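VIN1 (Oscarella pearsei, PDB 6BFI) binds actin filaments and may play a role in cell-cell adhesion, as a sponge member of the vinculin/alpha-catenin family. Local coordinates at residues K4-L10 and L123-D127; M190-L195 and E244-L249; M274-A278 and A294-C298. All blocks are in the same frame, centred on the assembly; numbering follows the deposited sequence.

Overall arrangement
Contacts 2 and 3 join helix to helix, while contact 1 sets the N-terminal loop and first helical turn on helix 102-145. Each has buried residues and an exposed one at its margin; contact 2 lies nearest the chain's centre, about 17 Å between centres, against 27 and 24 Å for contacts 1 and 3. Contact 1 is the most polar across its interface, with imidazole, thioether, hydroxyl and carboxylate groups. Contact 2 pairs helices 185-215 and 224-249, aliphatic inside and charged along one margin. Helix 102-145 serves both, since it also packs against helix 224-249. Contact 3, on the opposite side of the chain's centre, joins helices 268-283 and 289-306 through small residues, sulfur and an aromatic face.

Contact 1. Residues K4-L10 and L123-D127; sequences KFHTKTL and LMCAD
His6 presents the edge of its imidazole to helix 102-145, where two side chains one turn apart receive it. Its NE2 points almost straight at Met124 SD, 3.2 Å away with an N-H...S angle of 170°, a weak hydrogen bond lying in the ring plane. The neighbouring ring atom CE1 comes within 3.1 Å of Asp127 OD2, and the carboxylate stands nearly upright to the ring, their planes 82° apart. A bend at chi2 (-50°) brings the Met124 sulfur to this edge, while Lys4 CG lies 3.7 Å from Met124 CG, lysine lending its aliphatic part; the NZ of Lys4 goes on to a hydrogen bond with Thr252. Thr7 OG1 makes a weak, long bond of 3.5 Å to Asp127 OD1. That same oxygen forms a salt bridge with Arg178, which probably helps to keep the buried aspartate charged. Beyond the polar groups, Leu10 and Leu123 lie alongside, head to tail, with Leu10 CD2 3.6 Å from Leu123 CB, a branched aliphatic pair suited to closing the apolar side. The arrangement is that of an N-terminal lead-in and first helical turn docked on a long helix, within the helical-bundle architecture of the vinculin family.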
ATOM      1  N   LYS A   4      24.723  -5.369   7.375  1.00 58.54           N
ATOM      2  CA  LYS A   4      23.705  -5.445   6.339  1.00 57.21           C
ATOM      3  C   LYS A   4      22.943  -6.760   6.437  1.00 53.00           C
ATOM      4  O   LYS A   4      23.497  -7.795   6.819  1.00 52.32           O
ATOM      5  CB  LYS A   4      24.327  -5.312   4.942  1.00 57.03           C
ATOM      6  CG  LYS A   4      25.044  -3.993   4.692  1.00 57.43           C
ATOM      7  CD  LYS A   4      24.075  -2.827   4.715  1.00 57.98           C
ATOM      8  CE  LYS A   4      24.783  -1.516   4.415  1.00 64.10           C
ATOM      9  NZ  LYS A   4      23.824  -0.377   4.335  1.00 67.31           N
ATOM     10  N   PHE A   5      21.651  -6.705   6.084  1.00 53.15           N
ATOM     11  CA  PHE A   5      20.826  -7.906   6.007  1.00 55.90           C
ATOM     12  C   PHE A   5      19.772  -7.789   4.914  1.00 58.70           C
ATOM     13  O   PHE A   5      18.671  -8.331   5.055  1.00 62.11           O
ATOM     14  CB  PHE A   5      20.148  -8.216   7.351  1.00 57.48           C
ATOM     15  CG  PHE A   5      20.196  -7.084   8.335  1.00 53.89           C
ATOM     16  CD1 PHE A   5      19.407  -5.958   8.160  1.00 54.67           C
ATOM     17  CD2 PHE A   5      21.024  -7.152   9.443  1.00 51.33           C
ATOM     18  CE1 PHE A   5      19.448  -4.915   9.073  1.00 55.38           C
ATOM     19  CE2 PHE A   5      21.071  -6.117  10.358  1.00 52.30           C
ATOM     20  CZ  PHE A   5      20.282  -4.997  10.173  1.00 55.28           C
ATOM     21  N   HIS A   6      20.091  -7.090   3.823  1.00 61.93           N
ATOM     22  CA  HIS A   6      19.185  -6.936   2.690  1.00 62.36           C
ATOM     23  C   HIS A   6      19.151  -8.165   1.792  1.00 57.97           C
ATOM     24  O   HIS A   6      18.440  -8.154   0.782  1.00 59.58           O
ATOM     25  CB  HIS A   6      19.582  -5.708   1.865  1.00 63.87           C
ATOM     26  CG  HIS A   6      21.000  -5.738   1.382  1.00 67.35           C
ATOM     27  ND1 HIS A   6      21.336  -6.035   0.079  1.00 66.86           N
ATOM     28  CD2 HIS A   6      22.167  -5.512   2.031  1.00 68.43           C
ATOM     29  CE1 HIS A   6      22.650  -5.987  -0.056  1.00 68.48           C
ATOM     30  NE2 HIS A   6      23.177  -5.674   1.114  1.00 71.53           N
ATOM     31  N   THR A   7      19.883  -9.218   2.146  1.00 58.31           N
ATOM     32  CA  THR A   7      20.039 -10.404   1.320  1.00 58.41           C
ATOM     33  C   THR A   7      19.834 -11.643   2.181  1.00 59.54           C
ATOM     34  O   THR A   7      20.281 -11.686   3.332  1.00 59.96           O
ATOM     35  CB  THR A   7      21.430 -10.406   0.656  1.00 61.58           C
ATOM     36  OG1 THR A   7      21.378  -9.672  -0.576  1.00 62.91           O
ATOM     37  CG2 THR A   7      21.921 -11.810   0.384  1.00 66.18           C
ATOM     38  N   LYS A   8      19.136 -12.641   1.625  1.00 59.29           N
ATOM     39  CA  LYS A   8      18.870 -13.873   2.365  1.00 60.10           C
ATOM     40  C   LYS A   8      20.156 -14.574   2.786  1.00 63.73           C
ATOM     41  O   LYS A   8      20.186 -15.233   3.832  1.00 63.90           O
ATOM     42  CB  LYS A   8      18.005 -14.814   1.528  1.00 59.40           C
ATOM     43  CG  LYS A   8      16.592 -14.312   1.298  1.00 64.69           C
ATOM     44  CD  LYS A   8      15.827 -15.225   0.351  1.00 69.43           C
ATOM     45  CE  LYS A   8      14.395 -14.755   0.170  1.00 62.75           C
ATOM     46  NZ  LYS A   8      13.635 -15.657  -0.739  1.00 77.59           N
ATOM     47  N   THR A   9      21.219 -14.457   1.988  1.00 63.33           N
ATOM     48  CA  THR A   9      22.511 -15.000   2.397  1.00 65.33           C
ATOM     49  C   THR A   9      23.084 -14.222   3.575  1.00 64.16           C
ATOM     50  O   THR A   9      23.619 -14.818   4.521  1.00 69.83           O
ATOM     51  CB  THR A   9      23.484 -14.983   1.218  1.00 64.01           C
ATOM     52  OG1 THR A   9      22.973 -15.808   0.164  1.00 62.57           O
ATOM     53  CG2 THR A   9      24.853 -15.494   1.643  1.00 60.56           C
ATOM     54  N   LEU A  10      22.980 -12.891   3.533  1.00 62.61           N
ATOM     55  CA  LEU A  10      23.460 -12.062   4.635  1.00 61.59           C
ATOM     56  C   LEU A  10      22.774 -12.433   5.942  1.00 58.97           C
ATOM     57  O   LEU A  10      23.437 -12.741   6.936  1.00 51.78           O
ATOM     58  CB  LEU A  10      23.234 -10.585   4.315  1.00 59.51           C
ATOM     59  CG  LEU A  10      24.349  -9.862   3.562  1.00 58.82           C
ATOM     60  CD1 LEU A  10      23.892  -8.474   3.149  1.00 61.23           C
ATOM     61  CD2 LEU A  10      25.590  -9.774   4.428  1.00 56.50           C
ATOM     62  N   LEU A 123      30.735 -10.426   3.123  1.00 61.88           N
ATOM     63  CA  LEU A 123      29.695 -10.719   2.142  1.00 66.48           C
ATOM     64  C   LEU A 123      29.325  -9.493   1.313  1.00 66.46           C
ATOM     65  O   LEU A 123      28.850  -9.641   0.178  1.00 69.24           O
ATOM     66  CB  LEU A 123      28.461 -11.283   2.846  1.00 65.63           C
ATOM     67  CG  LEU A 123      28.678 -12.610   3.582  1.00 61.75           C
ATOM     68  CD1 LEU A 123      27.527 -12.912   4.530  1.00 58.32           C
ATOM     69  CD2 LEU A 123      28.861 -13.747   2.586  1.00 60.73           C
ATOM     70  N   MET A 124      29.571  -8.290   1.839  1.00 65.25           N
ATOM     71  CA  MET A 124      29.108  -7.071   1.186  1.00 63.32           C
ATOM     72  C   MET A 124      29.992  -6.646   0.021  1.00 67.08           C
ATOM     73  O   MET A 124      29.497  -6.002  -0.908  1.00 69.16           O
ATOM     74  CB  MET A 124      29.010  -5.928   2.198  1.00 65.47           C
ATOM     75  CG  MET A 124      27.609  -5.707   2.731  1.00 67.37           C
ATOM     76  SD  MET A 124      26.382  -5.581   1.415  1.00 76.06           S
ATOM     77  CE  MET A 124      26.963  -4.136   0.529  1.00 78.90           C
ATOM     78  N   CYS A 125      31.290  -6.960   0.041  1.00 67.19           N
ATOM     79  CA  CYS A 125      32.089  -6.653  -1.144  1.00 77.77           C
ATOM     80  C   CYS A 125      31.677  -7.536  -2.319  1.00 79.94           C
ATOM     81  O   CYS A 125      31.628  -7.075  -3.468  1.00 74.17           O
ATOM     82  CB  CYS A 125      33.584  -6.782  -0.842  1.00 83.65           C
ATOM     83  SG  CYS A 125      34.123  -8.332  -0.095  1.00 90.94           S
ATOM     84  N   ALA A 126      31.341  -8.799  -2.044  1.00 78.23           N
ATOM     85  CA  ALA A 126      30.793  -9.667  -3.081  1.00 74.54           C
ATOM     86  C   ALA A 126      29.448  -9.148  -3.578  1.00 74.40           C
ATOM     87  O   ALA A 126      29.207  -9.068  -4.790  1.00 75.92           O
ATOM     88  CB  ALA A 126      30.660 -11.096  -2.548  1.00 72.22           C
ATOM     89  N   ASP A 127      28.553  -8.789  -2.648  1.00 70.94           N
ATOM     90  CA  ASP A 127      27.252  -8.258  -3.049  1.00 69.05           C
ATOM     91  C   ASP A 127      27.405  -6.997  -3.895  1.00 71.21           C
ATOM     92  O   ASP A 127      26.672  -6.801  -4.872  1.00 72.83           O
ATOM     93  CB  ASP A 127      26.395  -7.974  -1.813  1.00 66.13           C
ATOM     94  CG  ASP A 127      24.976  -7.564  -2.169  1.00 78.96           C
ATOM     95  OD1 ASP A 127      24.115  -8.459  -2.294  1.00 77.41           O
ATOM     96  OD2 ASP A 127      24.720  -6.349  -2.326  1.00 66.70           O
TER

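Contact 2. Residues M190-L195 and E244-L249; sequences MLKSEL and EIIRVL
Met190 reaches across to helix 224-249 with an extended chain that bends only at its last torsion, chi3 79°, and this turn delivers the methyl group to a charged pair. CE lies 3.3 Å from Glu244 OE2 and meets the guanidinium of Arg247 at its edge, close to NH2. A long, flexible thioether suits this margin, since it can lie alongside polar groups while its CB, nearer the backbone, rests against Val248 CG2. The next residue, Leu191, turns to the buried side: its CG sits 3.8 Å from Val248 CG1 as the two side chains overlap side by side, each running toward the other's backbone, and CD2 extends toward Ile245 and Leu249. Further along, Glu194 offers aliphatic carbon first, CB lying 3.5 Å from Ile245 CG1, and then bends at chi2 so that its carboxylate passes beside Glu244 CG. Leu195 completes the row, its CD2 meeting Ile245 CD1 more loosely. Ile245 also touches Val175, and Leu249 touches Met134, so helices 154-178 and 102-145 close over the buried side. The two segments run nearly antiparallel, 163° between their directions and 9.5 Å between axes. Their attraction is chiefly apolar, for the meetings across are mostly carbon on carbon, and the charges are kept to one margin. There, within helix 224-249, Arg247 NH2 grips Glu244 OE2 at 2.7 Å, in the guanidinium plane, and this salt bridge probably eases the repulsion between the carboxylates of Glu244 and Glu194.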
ATOM      1  N   MET A 190       8.970  -3.963  -6.305  1.00 52.06           N
ATOM      2  CA  MET A 190       9.330  -2.908  -7.247  1.00 56.42           C
ATOM      3  C   MET A 190      10.090  -3.477  -8.440  1.00 59.94           C
ATOM      4  O   MET A 190       9.800  -3.134  -9.595  1.00 61.90           O
ATOM      5  CB  MET A 190      10.152  -1.828  -6.542  1.00 61.52           C
ATOM      6  CG  MET A 190       9.441  -1.198  -5.350  1.00 69.08           C
ATOM      7  SD  MET A 190      10.392   0.093  -4.517  1.00 78.23           S
ATOM      8  CE  MET A 190      10.116   1.474  -5.623  1.00 77.64           C
ATOM      9  N   LEU A 191      11.053  -4.367  -8.181  1.00 56.73           N
ATOM     10  CA  LEU A 191      11.788  -4.993  -9.277  1.00 53.98           C
ATOM     11  C   LEU A 191      10.845  -5.748 -10.209  1.00 53.26           C
ATOM     12  O   LEU A 191      10.900  -5.578 -11.432  1.00 56.65           O
ATOM     13  CB  LEU A 191      12.869  -5.923  -8.723  1.00 48.86           C
ATOM     14  CG  LEU A 191      14.019  -5.214  -8.003  1.00 45.86           C
ATOM     15  CD1 LEU A 191      14.977  -6.209  -7.369  1.00 46.60           C
ATOM     16  CD2 LEU A 191      14.756  -4.293  -8.966  1.00 45.92           C
ATOM     17  N   LYS A 192       9.959  -6.574  -9.644  1.00 52.16           N
ATOM     18  CA  LYS A 192       9.023  -7.330 -10.473  1.00 59.00           C
ATOM     19  C   LYS A 192       8.124  -6.405 -11.287  1.00 60.70           C
ATOM     20  O   LYS A 192       7.846  -6.673 -12.464  1.00 63.09           O
ATOM     21  CB  LYS A 192       8.180  -8.263  -9.603  1.00 60.68           C
ATOM     22  CG  LYS A 192       8.955  -9.424  -9.001  1.00 66.62           C
ATOM     23  CD  LYS A 192       8.045 -10.348  -8.204  1.00 70.58           C
ATOM     24  CE  LYS A 192       7.426  -9.630  -7.016  1.00 72.94           C
ATOM     25  NZ  LYS A 192       6.542 -10.527  -6.215  1.00 75.13           N
ATOM     26  N   SER A 193       7.667  -5.307 -10.681  1.00 57.97           N
ATOM     27  CA  SER A 193       6.771  -4.393 -11.384  1.00 58.62           C
ATOM     28  C   SER A 193       7.474  -3.726 -12.562  1.00 57.46           C
ATOM     29  O   SER A 193       6.924  -3.655 -13.670  1.00 56.29           O
ATOM     30  CB  SER A 193       6.223  -3.344 -10.415  1.00 61.87           C
ATOM     31  OG  SER A 193       7.273  -2.601  -9.823  1.00 67.70           O
ATOM     32  N   GLU A 194       8.697  -3.227 -12.347  1.00 56.47           N
ATOM     33  CA  GLU A 194       9.419  -2.601 -13.452  1.00 56.44           C
ATOM     34  C   GLU A 194       9.775  -3.620 -14.529  1.00 54.88           C
ATOM     35  O   GLU A 194       9.777  -3.295 -15.723  1.00 57.08           O
ATOM     36  CB  GLU A 194      10.672  -1.896 -12.937  1.00 57.39           C
ATOM     37  CG  GLU A 194      10.433  -0.958 -11.761  1.00 64.62           C
ATOM     38  CD  GLU A 194       9.410   0.129 -12.055  1.00 68.00           C
ATOM     39  OE1 GLU A 194       9.311   0.567 -13.221  1.00 70.51           O
ATOM     40  OE2 GLU A 194       8.704   0.546 -11.111  1.00 68.56           O
ATOM     41  N   LEU A 195      10.078  -4.858 -14.126  1.00 55.79           N
ATOM     42  CA  LEU A 195      10.265  -5.931 -15.097  1.00 58.89           C
ATOM     43  C   LEU A 195       9.030  -6.088 -15.976  1.00 61.89           C
ATOM     44  O   LEU A 195       9.132  -6.157 -17.209  1.00 65.66           O
ATOM     45  CB  LEU A 195      10.584  -7.242 -14.379  1.00 61.56           C
ATOM     46  CG  LEU A 195      12.010  -7.422 -13.860  1.00 64.83           C
ATOM     47  CD1 LEU A 195      12.115  -8.689 -13.025  1.00 69.92           C
ATOM     48  CD2 LEU A 195      12.991  -7.461 -15.021  1.00 64.61           C
ATOM     49  N   GLU A 244      14.688   3.043 -12.484  1.00 54.40           N
ATOM     50  CA  GLU A 244      14.184   2.597 -11.190  1.00 55.72           C
ATOM     51  C   GLU A 244      14.726   1.220 -10.833  1.00 50.20           C
ATOM     52  O   GLU A 244      15.049   0.963  -9.668  1.00 53.76           O
ATOM     53  CB  GLU A 244      12.654   2.597 -11.189  1.00 56.64           C
ATOM     54  CG  GLU A 244      12.029   2.344  -9.822  1.00 61.93           C
ATOM     55  CD  GLU A 244      12.230   3.496  -8.854  1.00 69.00           C
ATOM     56  OE1 GLU A 244      12.707   4.568  -9.281  1.00 72.85           O
ATOM     57  OE2 GLU A 244      11.909   3.331  -7.659  1.00 73.72           O
ATOM     58  N   ILE A 245      14.833   0.324 -11.817  1.00 47.14           N
ATOM     59  CA  ILE A 245      15.465  -0.971 -11.568  1.00 46.15           C
ATOM     60  C   ILE A 245      16.879  -0.775 -11.041  1.00 46.29           C
ATOM     61  O   ILE A 245      17.299  -1.439 -10.086  1.00 49.12           O
ATOM     62  CB  ILE A 245      15.456  -1.835 -12.843  1.00 47.22           C
ATOM     63  CG1 ILE A 245      14.101  -2.515 -13.021  1.00 49.72           C
ATOM     64  CG2 ILE A 245      16.555  -2.884 -12.793  1.00 46.54           C
ATOM     65  CD1 ILE A 245      13.995  -3.342 -14.284  1.00 52.88           C
ATOM     66  N   ILE A 246      17.631   0.148 -11.645  1.00 45.21           N
ATOM     67  CA  ILE A 246      18.998   0.400 -11.198  1.00 50.22           C
ATOM     68  C   ILE A 246      19.003   0.948  -9.778  1.00 54.93           C
ATOM     69  O   ILE A 246      19.864   0.592  -8.964  1.00 60.28           O
ATOM     70  CB  ILE A 246      19.715   1.347 -12.180  1.00 51.81           C
ATOM     71  CG1 ILE A 246      19.888   0.667 -13.538  1.00 46.87           C
ATOM     72  CG2 ILE A 246      21.068   1.780 -11.629  1.00 48.37           C
ATOM     73  CD1 ILE A 246      20.470   1.568 -14.608  1.00 47.71           C
ATOM     74  N   ARG A 247      18.037   1.811  -9.452  1.00 55.11           N
ATOM     75  CA  ARG A 247      17.999   2.405  -8.119  1.00 58.62           C
ATOM     76  C   ARG A 247      17.673   1.362  -7.057  1.00 59.16           C
ATOM     77  O   ARG A 247      18.321   1.307  -6.006  1.00 59.79           O
ATOM     78  CB  ARG A 247      16.982   3.547  -8.081  1.00 59.01           C
ATOM     79  CG  ARG A 247      17.058   4.379  -6.812  1.00 60.66           C
ATOM     80  CD  ARG A 247      15.895   5.351  -6.706  1.00 61.64           C
ATOM     81  NE  ARG A 247      14.627   4.656  -6.503  1.00 62.82           N
ATOM     82  CZ  ARG A 247      14.146   4.309  -5.312  1.00 62.59           C
ATOM     83  NH1 ARG A 247      14.830   4.590  -4.210  1.00 62.57           N
ATOM     84  NH2 ARG A 247      12.983   3.678  -5.222  1.00 59.25           N
ATOM     85  N   VAL A 248      16.665   0.525  -7.313  1.00 58.99           N
ATOM     86  CA  VAL A 248      16.275  -0.496  -6.346  1.00 58.45           C
ATOM     87  C   VAL A 248      17.353  -1.563  -6.221  1.00 56.23           C
ATOM     88  O   VAL A 248      17.570  -2.112  -5.133  1.00 47.77           O
ATOM     89  CB  VAL A 248      14.915  -1.101  -6.740  1.00 54.64           C
ATOM     90  CG1 VAL A 248      14.491  -2.167  -5.740  1.00 55.70           C
ATOM     91  CG2 VAL A 248      13.860  -0.009  -6.838  1.00 53.21           C
ATOM     92  N   LEU A 249      18.048  -1.869  -7.322  1.00 45.97           N
ATOM     93  CA  LEU A 249      19.147  -2.827  -7.276  1.00 47.66           C
ATOM     94  C   LEU A 249      20.226  -2.403  -6.290  1.00 49.37           C
ATOM     95  O   LEU A 249      20.873  -3.257  -5.675  1.00 50.73           O
ATOM     96  CB  LEU A 249      19.754  -3.000  -8.672  1.00 51.84           C
ATOM     97  CG  LEU A 249      19.185  -4.103  -9.566  1.00 52.48           C
ATOM     98  CD1 LEU A 249      19.755  -4.009 -10.976  1.00 51.36           C
ATOM     99  CD2 LEU A 249      19.482  -5.463  -8.967  1.00 53.52           C
TER

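Contact 3. Residues M274-A278 and A294-C298; sequences MFHQA and AVRKC
The thiol of Cys298 sits squarely over the middle of the Phe275 ring, a sulfur-aromatic contact in which SG lies 3.6 Å from the ring centroid and only 13° off the normal. It lies between two helices that follow each other in the chain, 268-283 and 289-306, a helical hairpin of the vinculin-family fold with the directions of the two segments 133° apart. Cysteine suits the place because it is small enough to lie against the aromatic face, and its polarisable sulfur and CB both meet the ring, CB adding a CH-pi contact. One turn on, Ala278 CB touches Val295 CG2 at 3.9 Å and faces Ala294 CB, small methyl groups at an axis separation of 9.2 Å. Leu357 of helix 344-375 packs against Phe275, Ala278 and Cys298, which encloses this side of the hairpin. Towards the more exposed margin, Met274 stretches out with CG anti to the backbone N (chi1 -177°), passing Ala294 CB on its way to Lys297. The lysine gives its methylene groups to the contact and carries its ammonium away from it, leaving Met274 SD 3.7 Å from Lys297 CD.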
ATOM      1  N   MET A 274      -9.791   9.928  12.976  1.00 54.30           N
ATOM      2  CA  MET A 274     -10.136  11.148  13.700  1.00 69.09           C
ATOM      3  C   MET A 274     -11.648  11.292  13.842  1.00 61.63           C
ATOM      4  O   MET A 274     -12.145  11.676  14.911  1.00 58.70           O
ATOM      5  CB  MET A 274      -9.531  12.360  12.991  1.00 68.16           C
ATOM      6  CG  MET A 274      -9.764  13.685  13.697  1.00 72.26           C
ATOM      7  SD  MET A 274      -8.988  15.069  12.836  1.00 77.05           S
ATOM      8  CE  MET A 274      -7.257  14.740  13.158  1.00 83.96           C
ATOM      9  N   PHE A 275     -12.395  10.991  12.775  1.00 58.81           N
ATOM     10  CA  PHE A 275     -13.852  10.957  12.857  1.00 59.42           C
ATOM     11  C   PHE A 275     -14.315  10.033  13.977  1.00 59.59           C
ATOM     12  O   PHE A 275     -15.150  10.409  14.808  1.00 55.05           O
ATOM     13  CB  PHE A 275     -14.440  10.501  11.518  1.00 61.38           C
ATOM     14  CG  PHE A 275     -14.858  11.627  10.612  1.00 57.66           C
ATOM     15  CD1 PHE A 275     -13.945  12.229   9.759  1.00 57.49           C
ATOM     16  CD2 PHE A 275     -16.170  12.072  10.599  1.00 51.86           C
ATOM     17  CE1 PHE A 275     -14.333  13.261   8.920  1.00 55.78           C
ATOM     18  CE2 PHE A 275     -16.562  13.103   9.764  1.00 48.40           C
ATOM     19  CZ  PHE A 275     -15.644  13.697   8.925  1.00 51.59           C
ATOM     20  N   HIS A 276     -13.767   8.817  14.018  1.00 61.71           N
ATOM     21  CA  HIS A 276     -14.231   7.828  14.984  1.00 62.34           C
ATOM     22  C   HIS A 276     -13.841   8.213  16.407  1.00 63.50           C
ATOM     23  O   HIS A 276     -14.615   8.000  17.348  1.00 58.81           O
ATOM     24  CB  HIS A 276     -13.677   6.452  14.620  1.00 66.24           C
ATOM     25  CG  HIS A 276     -14.001   6.024  13.222  1.00 68.04           C
ATOM     26  ND1 HIS A 276     -13.432   4.917  12.630  1.00 72.04           N
ATOM     27  CD2 HIS A 276     -14.838   6.555  12.297  1.00 65.67           C
ATOM     28  CE1 HIS A 276     -13.901   4.785  11.402  1.00 70.46           C
ATOM     29  NE2 HIS A 276     -14.757   5.766  11.176  1.00 67.80           N
ATOM     30  N   GLN A 277     -12.645   8.777  16.582  1.00 68.15           N
ATOM     31  CA  GLN A 277     -12.218   9.230  17.902  1.00 65.91           C
ATOM     32  C   GLN A 277     -13.086  10.379  18.395  1.00 59.86           C
ATOM     33  O   GLN A 277     -13.415  10.451  19.587  1.00 65.92           O
ATOM     34  CB  GLN A 277     -10.748   9.649  17.858  1.00 67.54           C
ATOM     35  CG  GLN A 277      -9.778   8.495  17.689  1.00 69.70           C
ATOM     36  CD  GLN A 277      -9.403   7.852  19.009  1.00 78.77           C
ATOM     37  OE1 GLN A 277      -8.954   8.529  19.934  1.00 83.97           O
ATOM     38  NE2 GLN A 277      -9.588   6.540  19.104  1.00 82.33           N
ATOM     39  N   ALA A 278     -13.462  11.288  17.495  1.00 52.97           N
ATOM     40  CA  ALA A 278     -14.342  12.383  17.886  1.00 51.51           C
ATOM     41  C   ALA A 278     -15.739  11.871  18.220  1.00 65.71           C
ATOM     42  O   ALA A 278     -16.382  12.367  19.154  1.00 50.57           O
ATOM     43  CB  ALA A 278     -14.396  13.433  16.777  1.00 49.58           C
ATOM     44  N   ALA A 294     -10.856  18.372  17.081  1.00 68.26           N
ATOM     45  CA  ALA A 294     -11.005  17.263  16.144  1.00 63.21           C
ATOM     46  C   ALA A 294     -12.338  17.337  15.401  1.00 65.30           C
ATOM     47  O   ALA A 294     -12.398  17.090  14.188  1.00 65.51           O
ATOM     48  CB  ALA A 294     -10.872  15.931  16.883  1.00 57.36           C
ATOM     49  N   VAL A 295     -13.414  17.683  16.112  1.00 60.77           N
ATOM     50  CA  VAL A 295     -14.723  17.823  15.475  1.00 58.75           C
ATOM     51  C   VAL A 295     -14.679  18.903  14.403  1.00 58.49           C
ATOM     52  O   VAL A 295     -15.231  18.736  13.307  1.00 61.40           O
ATOM     53  CB  VAL A 295     -15.804  18.118  16.532  1.00 60.99           C
ATOM     54  CG1 VAL A 295     -17.129  18.443  15.862  1.00 59.28           C
ATOM     55  CG2 VAL A 295     -15.959  16.941  17.480  1.00 57.83           C
ATOM     56  N   ARG A 296     -14.016  20.026  14.695  1.00 59.05           N
ATOM     57  CA  ARG A 296     -13.916  21.097  13.710  1.00 62.41           C
ATOM     58  C   ARG A 296     -13.105  20.656  12.497  1.00 62.52           C
ATOM     59  O   ARG A 296     -13.416  21.043  11.362  1.00 62.55           O
ATOM     60  CB  ARG A 296     -13.314  22.347  14.351  1.00 64.85           C
ATOM     61  CG  ARG A 296     -14.279  23.056  15.297  1.00 65.29           C
ATOM     62  CD  ARG A 296     -13.737  24.385  15.802  1.00 71.95           C
ATOM     63  NE  ARG A 296     -14.807  25.238  16.314  1.00 78.89           N
ATOM     64  CZ  ARG A 296     -15.249  25.220  17.568  1.00 84.08           C
ATOM     65  NH1 ARG A 296     -14.711  24.391  18.453  1.00 84.62           N
ATOM     66  NH2 ARG A 296     -16.230  26.031  17.939  1.00 86.19           N
ATOM     67  N   LYS A 297     -12.071  19.836  12.710  1.00 65.45           N
ATOM     68  CA  LYS A 297     -11.354  19.264  11.573  1.00 65.48           C
ATOM     69  C   LYS A 297     -12.272  18.379  10.736  1.00 66.34           C
ATOM     70  O   LYS A 297     -12.201  18.391   9.500  1.00 68.71           O
ATOM     71  CB  LYS A 297     -10.138  18.471  12.052  1.00 64.15           C
ATOM     72  CG  LYS A 297      -9.092  19.299  12.776  1.00 70.31           C
ATOM     73  CD  LYS A 297      -7.792  18.526  12.925  1.00 73.67           C
ATOM     74  CE  LYS A 297      -6.845  19.213  13.894  1.00 83.23           C
ATOM     75  NZ  LYS A 297      -6.601  20.637  13.536  1.00 86.26           N
ATOM     76  N   CYS A 298     -13.144  17.608  11.390  1.00 66.50           N
ATOM     77  CA  CYS A 298     -14.088  16.779  10.645  1.00 65.12           C
ATOM     78  C   CYS A 298     -15.063  17.636   9.846  1.00 65.79           C
ATOM     79  O   CYS A 298     -15.443  17.277   8.725  1.00 71.24           O
ATOM     80  CB  CYS A 298     -14.838  15.853  11.599  1.00 64.88           C
ATOM     81  SG  CYS A 298     -13.784  14.612  12.381  1.00 65.81           S
TER